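Local structure of phosphoribosylformylglycinamidine synthase 2 (Thermus thermophilus, 3VIU) at residues K83-N88 with G104-D109; A119-L124 with N174-G179. The protein is a synthase of the AIR synthase-related (PurM-like) family, with two N-terminal and two C-terminal domains of that type, and binds ADP and magnesium. All coordinates share one frame; numbering follows the deposited sequence.

Contact 1. Residues K83-N88 with G104-D109; sequences KIESHN and GGILRD. With ADP (adenosine-5'-diphosphate), chain B; PO4 (phosphate ion), chain C.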
ATOM      1  N   LYS A  83       7.084  -1.093  -0.247  1.00 16.82           N
ATOM      2  CA  LYS A  83       6.384  -1.623   0.906  1.00 19.77           C
ATOM      3  C   LYS A  83       5.254  -0.675   1.274  1.00 20.90           C
ATOM      4  O   LYS A  83       5.253   0.495   0.878  1.00 21.39           O
ATOM      5  CB  LYS A  83       7.352  -1.742   2.081  1.00 19.60           C
ATOM      6  CG  LYS A  83       6.735  -2.286   3.344  1.00 21.77           C
ATOM      7  CD  LYS A  83       7.658  -2.029   4.515  1.00 23.70           C
ATOM      8  CE  LYS A  83       6.978  -2.325   5.828  1.00 26.10           C
ATOM      9  NZ  LYS A  83       7.821  -1.842   6.947  1.00 27.39           N
ATOM     10  N   ILE A  84       4.291  -1.187   2.028  1.00 20.35           N
ATOM     11  CA  ILE A  84       3.164  -0.382   2.467  1.00 20.70           C
ATOM     12  C   ILE A  84       3.070  -0.514   3.985  1.00 20.88           C
ATOM     13  O   ILE A  84       3.282  -1.594   4.538  1.00 22.34           O
ATOM     14  CB  ILE A  84       1.852  -0.837   1.770  1.00 19.80           C
ATOM     15  CG1 ILE A  84       0.730   0.156   2.061  1.00 19.52           C
ATOM     16  CG2 ILE A  84       1.466  -2.231   2.227  1.00 21.49           C
ATOM     17  CD1 ILE A  84      -0.543  -0.145   1.299  1.00 20.68           C
ATOM     18  N   GLU A  85       2.788   0.600   4.649  1.00 21.07           N
ATOM     19  CA  GLU A  85       2.685   0.666   6.108  1.00 21.74           C
ATOM     20  C   GLU A  85       1.352   1.301   6.447  1.00 19.62           C
ATOM     21  O   GLU A  85       0.644   1.768   5.568  1.00 22.06           O
ATOM     22  CB  GLU A  85       3.781   1.581   6.685  1.00 24.61           C
ATOM     23  CG  GLU A  85       5.020   0.937   7.301  1.00 29.78           C
ATOM     24  CD  GLU A  85       5.938   1.992   7.946  1.00 35.17           C
ATOM     25  OE1 GLU A  85       7.006   1.634   8.497  1.00 36.67           O
ATOM     26  OE2 GLU A  85       5.583   3.195   7.903  1.00 36.57           O
ATOM     27  N   SER A  86       1.032   1.347   7.732  1.00 20.44           N
ATOM     28  CA  SER A  86      -0.200   1.975   8.187  1.00 19.98           C
ATOM     29  C   SER A  86       0.091   2.900   9.384  1.00 21.33           C
ATOM     30  O   SER A  86       1.062   2.696  10.120  1.00 22.17           O
ATOM     31  CB  SER A  86      -1.223   0.913   8.596  1.00 18.44           C
ATOM     32  OG  SER A  86      -0.942   0.398   9.886  1.00 14.33           O
ATOM     33  N   HIS A  87      -0.737   3.928   9.551  1.00 22.08           N
ATOM     34  CA  HIS A  87      -0.617   4.870  10.664  1.00 24.53           C
ATOM     35  C   HIS A  87      -2.045   5.254  11.017  1.00 24.18           C
ATOM     36  O   HIS A  87      -2.396   6.436  11.096  1.00 23.81           O
ATOM     37  CB  HIS A  87       0.189   6.121  10.267  1.00 27.32           C
ATOM     38  CG  HIS A  87       1.505   6.243  10.979  1.00 29.27           C
ATOM     39  ND1 HIS A  87       2.566   5.394  10.738  1.00 31.25           N
ATOM     40  CD2 HIS A  87       1.919   7.095  11.948  1.00 30.56           C
ATOM     41  CE1 HIS A  87       3.575   5.716  11.530  1.00 30.90           C
ATOM     42  NE2 HIS A  87       3.208   6.744  12.274  1.00 30.78           N
ATOM     43  N   ASN A  88      -2.861   4.229  11.234  1.00 22.83           N
ATOM     44  CA  ASN A  88      -4.267   4.405  11.538  1.00 22.56           C
ATOM     45  C   ASN A  88      -4.585   5.155  12.820  1.00 24.20           C
ATOM     46  O   ASN A  88      -5.027   6.305  12.768  1.00 25.32           O
ATOM     47  CB  ASN A  88      -4.966   3.047  11.550  1.00 19.08           C
ATOM     48  CG  ASN A  88      -4.711   2.250  10.278  1.00 20.48           C
ATOM     49  OD1 ASN A  88      -4.644   2.809   9.177  1.00 18.53           O
ATOM     50  ND2 ASN A  88      -4.581   0.936  10.423  1.00 18.60           N
ATOM     51  N   GLY A 104       6.874   9.849   6.390  1.00 13.99           N
ATOM     52  CA  GLY A 104       8.273   9.865   6.778  1.00 13.37           C
ATOM     53  C   GLY A 104       8.797   8.462   7.052  1.00 13.86           C
ATOM     54  O   GLY A 104       9.851   8.074   6.550  1.00 13.35           O
ATOM     55  N   GLY A 105       8.048   7.701   7.847  1.00 14.29           N
ATOM     56  CA  GLY A 105       8.434   6.343   8.180  1.00 13.56           C
ATOM     57  C   GLY A 105       8.584   5.411   6.984  1.00 16.29           C
ATOM     58  O   GLY A 105       9.598   4.715   6.859  1.00 16.33           O
ATOM     59  N   ILE A 106       7.588   5.384   6.102  1.00 14.88           N
ATOM     60  CA  ILE A 106       7.651   4.511   4.933  1.00 14.77           C
ATOM     61  C   ILE A 106       8.870   4.874   4.077  1.00 15.08           C
ATOM     62  O   ILE A 106       9.533   4.003   3.511  1.00 14.57           O
ATOM     63  CB  ILE A 106       6.336   4.610   4.081  1.00 15.10           C
ATOM     64  CG1 ILE A 106       6.268   3.460   3.084  1.00 16.45           C
ATOM     65  CG2 ILE A 106       6.273   5.926   3.322  1.00 13.43           C
ATOM     66  CD1 ILE A 106       6.078   2.117   3.729  1.00 21.43           C
ATOM     67  N   LEU A 107       9.170   6.167   4.007  1.00 16.09           N
ATOM     68  CA  LEU A 107      10.303   6.667   3.232  1.00 18.32           C
ATOM     69  C   LEU A 107      11.622   6.125   3.770  1.00 19.55           C
ATOM     70  O   LEU A 107      12.518   5.763   3.000  1.00 18.45           O
ATOM     71  CB  LEU A 107      10.328   8.194   3.281  1.00 19.90           C
ATOM     72  CG  LEU A 107       9.973   9.025   2.046  1.00 22.29           C
ATOM     73  CD1 LEU A 107       9.014   8.287   1.137  1.00 22.44           C
ATOM     74  CD2 LEU A 107       9.382  10.358   2.524  1.00 20.34           C
ATOM     75  N   ARG A 108      11.738   6.076   5.094  1.00 19.63           N
ATOM     76  CA  ARG A 108      12.948   5.583   5.728  1.00 21.20           C
ATOM     77  C   ARG A 108      13.146   4.083   5.511  1.00 22.40           C
ATOM     78  O   ARG A 108      14.276   3.627   5.348  1.00 21.79           O
ATOM     79  CB  ARG A 108      12.937   5.922   7.225  1.00 20.39           C
ATOM     80  CG  ARG A 108      13.132   7.412   7.501  1.00 20.68           C
ATOM     81  CD  ARG A 108      13.431   7.674   8.966  1.00 23.88           C
ATOM     82  NE  ARG A 108      12.257   7.512   9.812  1.00 25.90           N
ATOM     83  CZ  ARG A 108      11.269   8.399   9.897  1.00 26.72           C
ATOM     84  NH1 ARG A 108      10.237   8.162  10.698  1.00 25.32           N
ATOM     85  NH2 ARG A 108      11.317   9.527   9.192  1.00 25.65           N
ATOM     86  N   ASP A 109      12.052   3.320   5.493  1.00 22.72           N
ATOM     87  CA  ASP A 109      12.151   1.881   5.264  1.00 24.71           C
ATOM     88  C   ASP A 109      12.720   1.609   3.877  1.00 23.46           C
ATOM     89  O   ASP A 109      13.515   0.694   3.689  1.00 23.77           O
ATOM     90  CB  ASP A 109      10.782   1.203   5.358  1.00 27.69           C
ATOM     91  CG  ASP A 109      10.277   1.095   6.777  1.00 29.65           C
ATOM     92  OD1 ASP A 109      11.088   0.800   7.679  1.00 32.98           O
ATOM     93  OD2 ASP A 109       9.062   1.287   6.986  1.00 30.93           O
TER
HETATM   94  PB  ADP B 800       8.689  -1.440  10.267  1.00 74.65           P
HETATM   95  O1B ADP B 800       8.266  -1.412  11.695  1.00 75.79           O
HETATM   96  O2B ADP B 800       7.639  -0.596   9.386  1.00 74.08           O
HETATM   97  O3B ADP B 800      10.232  -0.770  10.151  1.00 74.54           O
HETATM   98  PA  ADP B 800       7.738  -3.984  10.534  1.00 68.93           P
HETATM   99  O1A ADP B 800       8.454  -4.543  11.713  1.00 68.84           O
HETATM  100  O2A ADP B 800       6.424  -3.188  11.050  1.00 68.99           O
HETATM  101  O3A ADP B 800       8.742  -2.980   9.708  1.00 71.48           O
HETATM  102  O5' ADP B 800       7.230  -5.156   9.515  1.00 64.03           O
HETATM  103  C5' ADP B 800       7.738  -6.431   9.955  1.00 57.25           C
HETATM  104  C4' ADP B 800       8.310  -7.294   8.792  1.00 52.52           C
HETATM  105  O4' ADP B 800       7.346  -8.312   8.371  1.00 50.76           O
HETATM  106  C3' ADP B 800       8.656  -6.494   7.510  1.00 50.00           C
HETATM  107  O3' ADP B 800       9.782  -7.095   6.858  1.00 48.00           O
HETATM  108  C2' ADP B 800       7.374  -6.586   6.683  1.00 48.84           C
HETATM  109  O2' ADP B 800       7.615  -6.403   5.285  1.00 46.83           O
HETATM  110  C1' ADP B 800       6.839  -7.978   7.031  1.00 49.10           C
HETATM  111  N9  ADP B 800       5.370  -8.016   7.003  1.00 48.44           N
HETATM  112  C8  ADP B 800       4.526  -7.516   7.955  1.00 47.66           C
HETATM  113  N7  ADP B 800       3.286  -7.721   7.619  1.00 47.23           N
HETATM  114  C5  ADP B 800       3.246  -8.363   6.432  1.00 46.31           C
HETATM  115  C6  ADP B 800       2.214  -8.841   5.584  1.00 45.84           C
HETATM  116  N6  ADP B 800       0.885  -8.677   5.933  1.00 45.15           N
HETATM  117  N1  ADP B 800       2.554  -9.457   4.431  1.00 45.24           N
HETATM  118  C2  ADP B 800       3.837  -9.626   4.074  1.00 44.61           C
HETATM  119  N3  ADP B 800       4.837  -9.191   4.844  1.00 44.46           N
HETATM  120  C4  ADP B 800       4.590  -8.564   6.015  1.00 46.63           C
HETATM  121  P   PO4 C 900      -1.582   1.362  13.356  1.00 25.51           P
HETATM  122  O1  PO4 C 900      -1.722   1.735  11.930  1.00 27.98           O
HETATM  123  O2  PO4 C 900      -2.530   2.157  14.169  1.00 28.26           O
HETATM  124  O3  PO4 C 900      -1.881  -0.079  13.520  1.00 30.70           O
HETATM  125  O4  PO4 C 900      -0.193   1.633  13.805  1.00 28.76           O

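Contact 2. Residues A119-L124 with N174-G179; sequences ALLDSL and NAMCLG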
ATOM      1  N   ALA A 119       8.535   7.327  -5.574  1.00 15.95           N
ATOM      2  CA  ALA A 119       7.098   7.517  -5.550  1.00 14.98           C
ATOM      3  C   ALA A 119       6.408   7.091  -4.260  1.00 15.81           C
ATOM      4  O   ALA A 119       6.875   6.202  -3.543  1.00 14.19           O
ATOM      5  CB  ALA A 119       6.476   6.795  -6.726  1.00 13.55           C
ATOM      6  N   LEU A 120       5.285   7.753  -3.987  1.00 16.99           N
ATOM      7  CA  LEU A 120       4.440   7.471  -2.830  1.00 17.68           C
ATOM      8  C   LEU A 120       3.010   7.258  -3.316  1.00 17.61           C
ATOM      9  O   LEU A 120       2.568   7.909  -4.259  1.00 19.03           O
ATOM     10  CB  LEU A 120       4.457   8.636  -1.834  1.00 17.00           C
ATOM     11  CG  LEU A 120       5.698   8.770  -0.945  1.00 17.45           C
ATOM     12  CD1 LEU A 120       5.719  10.133  -0.279  1.00 16.99           C
ATOM     13  CD2 LEU A 120       5.701   7.655   0.083  1.00 15.91           C
ATOM     14  N   LEU A 121       2.307   6.320  -2.696  1.00 18.54           N
ATOM     15  CA  LEU A 121       0.911   6.061  -3.027  1.00 19.81           C
ATOM     16  C   LEU A 121       0.181   5.976  -1.694  1.00 20.49           C
ATOM     17  O   LEU A 121       0.670   5.350  -0.756  1.00 20.81           O
ATOM     18  CB  LEU A 121       0.738   4.750  -3.806  1.00 19.89           C
ATOM     19  CG  LEU A 121       1.310   4.644  -5.226  1.00 21.95           C
ATOM     20  CD1 LEU A 121       2.801   4.330  -5.156  1.00 18.21           C
ATOM     21  CD2 LEU A 121       0.582   3.538  -6.001  1.00 18.54           C
ATOM     22  N   ASP A 122      -0.974   6.622  -1.601  1.00 21.38           N
ATOM     23  CA  ASP A 122      -1.740   6.606  -0.363  1.00 23.82           C
ATOM     24  C   ASP A 122      -3.016   5.772  -0.481  1.00 22.25           C
ATOM     25  O   ASP A 122      -3.690   5.788  -1.508  1.00 23.77           O
ATOM     26  CB  ASP A 122      -2.084   8.036   0.058  1.00 27.87           C
ATOM     27  CG  ASP A 122      -2.773   8.819  -1.042  1.00 35.17           C
ATOM     28  OD1 ASP A 122      -2.160   8.995  -2.117  1.00 39.47           O
ATOM     29  OD2 ASP A 122      -3.926   9.262  -0.838  1.00 38.00           O
ATOM     30  N   SER A 123      -3.332   5.036   0.576  1.00 19.81           N
ATOM     31  CA  SER A 123      -4.524   4.207   0.601  1.00 17.51           C
ATOM     32  C   SER A 123      -5.345   4.716   1.782  1.00 16.97           C
ATOM     33  O   SER A 123      -4.996   4.481   2.946  1.00 17.20           O
ATOM     34  CB  SER A 123      -4.131   2.741   0.790  1.00 18.40           C
ATOM     35  OG  SER A 123      -5.120   1.878   0.256  1.00 21.13           O
ATOM     36  N   LEU A 124      -6.438   5.413   1.478  1.00 15.08           N
ATOM     37  CA  LEU A 124      -7.276   6.022   2.510  1.00 12.98           C
ATOM     38  C   LEU A 124      -8.725   5.534   2.629  1.00 12.77           C
ATOM     39  O   LEU A 124      -9.414   5.291   1.635  1.00 11.21           O
ATOM     40  CB  LEU A 124      -7.273   7.543   2.310  1.00 10.97           C
ATOM     41  CG  LEU A 124      -5.912   8.183   2.027  1.00 10.98           C
ATOM     42  CD1 LEU A 124      -6.075   9.676   1.805  1.00 11.88           C
ATOM     43  CD2 LEU A 124      -4.966   7.922   3.198  1.00 12.63           C
ATOM     44  N   ASN A 174      -2.815   4.328   5.033  1.00 14.01           N
ATOM     45  CA  ASN A 174      -1.670   3.491   4.696  1.00 15.56           C
ATOM     46  C   ASN A 174      -0.866   4.196   3.608  1.00 16.87           C
ATOM     47  O   ASN A 174      -1.434   4.787   2.684  1.00 18.03           O
ATOM     48  CB  ASN A 174      -2.137   2.126   4.185  1.00 15.88           C
ATOM     49  CG  ASN A 174      -2.617   1.208   5.301  1.00 19.62           C
ATOM     50  OD1 ASN A 174      -3.300   1.641   6.238  1.00 20.66           O
ATOM     51  ND2 ASN A 174      -2.277  -0.075   5.195  1.00 17.35           N
ATOM     52  N   ALA A 175       0.454   4.151   3.716  1.00 16.20           N
ATOM     53  CA  ALA A 175       1.289   4.789   2.712  1.00 17.41           C
ATOM     54  C   ALA A 175       2.236   3.777   2.090  1.00 18.85           C
ATOM     55  O   ALA A 175       2.910   3.017   2.788  1.00 20.97           O
ATOM     56  CB  ALA A 175       2.074   5.937   3.328  1.00 16.14           C
HETATM   57  N   MSE A 176       2.278   3.767   0.767  1.00 18.98           N
HETATM   58  CA  MSE A 176       3.148   2.860   0.049  1.00 20.57           C
HETATM   59  C   MSE A 176       4.275   3.682  -0.563  1.00 19.20           C
HETATM   60  O   MSE A 176       4.062   4.819  -0.974  1.00 17.30           O
HETATM   61  CB  MSE A 176       2.357   2.155  -1.047  1.00 23.25           C
HETATM   62  CG  MSE A 176       3.148   1.152  -1.853  1.00 28.99           C
HETATM   63 SE   MSE A 176       2.022   0.410  -3.257  1.00 43.00          SE
HETATM   64  CE  MSE A 176       3.368  -0.514  -4.299  1.00 36.27           C
ATOM     65  N   CYS A 177       5.478   3.115  -0.607  1.00 18.34           N
ATOM     66  CA  CYS A 177       6.599   3.823  -1.192  1.00 17.01           C
ATOM     67  C   CYS A 177       7.418   2.981  -2.175  1.00 17.32           C
ATOM     68  O   CYS A 177       7.653   1.799  -1.955  1.00 16.32           O
ATOM     69  CB  CYS A 177       7.507   4.368  -0.091  1.00 18.86           C
ATOM     70  SG  CYS A 177       8.860   5.400  -0.724  1.00 16.85           S
ATOM     71  N   LEU A 178       7.839   3.612  -3.267  1.00 17.54           N
ATOM     72  CA  LEU A 178       8.653   2.963  -4.289  1.00 17.35           C
ATOM     73  C   LEU A 178      10.029   3.621  -4.336  1.00 19.45           C
ATOM     74  O   LEU A 178      10.137   4.851  -4.339  1.00 20.97           O
ATOM     75  CB  LEU A 178       8.003   3.096  -5.673  1.00 16.96           C
ATOM     76  CG  LEU A 178       7.397   1.837  -6.282  1.00 15.80           C
ATOM     77  CD1 LEU A 178       6.139   1.464  -5.529  1.00 17.69           C
ATOM     78  CD2 LEU A 178       7.092   2.075  -7.744  1.00 15.33           C
ATOM     79  N   GLY A 179      11.077   2.804  -4.374  1.00 20.16           N
ATOM     80  CA  GLY A 179      12.424   3.336  -4.445  1.00 20.40           C
ATOM     81  C   GLY A 179      13.250   2.532  -5.428  1.00 22.15           C
ATOM     82  O   GLY A 179      13.040   1.321  -5.571  1.00 22.48           O
TER

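Contact 1. Residues K83-N88 with G104-D109
Lys83, Glu85, Ile106 and Asp109 join strand 78-86 to helix 95-112, a helix-on-sheet layer of the first AIR synthase-related N-terminal domain, at one wall of the ADP pocket. The segment axes run roughly antiparallel.

Charged groups gather at the diphosphate end of ADP. Lys83 has CG anti to its backbone N (chi1 -180°) and is extended beyond it, which carries NZ to the diphosphate. There NZ gives hydrogen bonds to O2B at 2.7 Å and O3A at 3.1 Å of ADP. Lys83 NZ also makes a weak bond to Asp109 OD2, 3.4 Å away, as part of a salt bridge. Glu85 and Asp109 reach in from opposite directions, their carboxylate planes 86° apart. Glu85 OE1 and Asp109 OD2 are 2.6 Å apart. Glu85 OE1 also lies 2.5 Å from ADP O2B.

Apolar packing comes from Ile106. Its CD1 rests 3.8 Å from Glu85 CB as the two side chains pass in opposite directions.

The turn from the strand into the next helix holds a phosphate ion, probably from the crystallisation liquor. Ser86 OG and the backbone N of Asn88 both donate to its O1. Asn88 N lies 2.8 Å from phosphate O1, with an N-H...O angle of 154°.

Contact 2. Residues A119-L124 with N174-G179
Ala119, Leu121 and Ser123 share one face of the paired strands with Leu178, Met176 and Asn174. Leu120 and Asp122 lie on the other with Cys177 and Ala175. Strand 156-163 joins along the edge of 119-124, and strand 78-86 along that of 174-179.

Six backbone bonds tie the antiparallel strands. Ala119 with Leu178, Leu121 with Met176, and Ser123 with Asn174 are the hydrogen-bonded pairs. Met176 N meets Leu121 O at 2.7 Å, nearly straight at 174°. Leu121 N bonds back to Met176 O at 2.9 Å, but sits 29° off the plane of that carbonyl. Leu120 CA also makes a CH...O contact with Met176 O, at 3.3 Å.

On the face of Leu121 and Met176 the CB atoms lie side by side: Leu121 CB is 4.1 Å from Met176 CB. The extended chain of Met176, a selenomethionine, leads away from Leu121, and it touches Val544. Met540 touches Ser123 and Asn174. On the other face Leu120 CD2 lies against Cys177 CB at 3.8 Å, under helix 95-112.

This antiparallel pair, with a helical layer on one face and the other N-terminal domain's strand 538-548 on the opposite one, is consistent with the sheet-to-sheet pairing of N-terminal domains in PurM-like proteins.

How the contacts relate
Contacts 1 and 2 are neighbours in one sheet, their centres about 8 Å apart. Strand 78-86 lies next to strand 172-182, so residues 83-86 add a strand beside 174-179. Probable hydrogen bonds join them: Cys177 N is 3.0 Å from Lys83 O, and Ala175 N is 3.0 Å from Glu85 O. Helix 95-112 adds a second link. Its Ile106 meets Glu85 in contact 1 and touches Cys177 of contact 2, while Leu107 touches both Leu120 and Cys177. That helix leads on to strand 116-126. Contact 1 supplies three residues of the ADP pocket. In contact 2 the side chain of Asn174 is about 9 Å from ADP and about 6 Å from the phosphate ion.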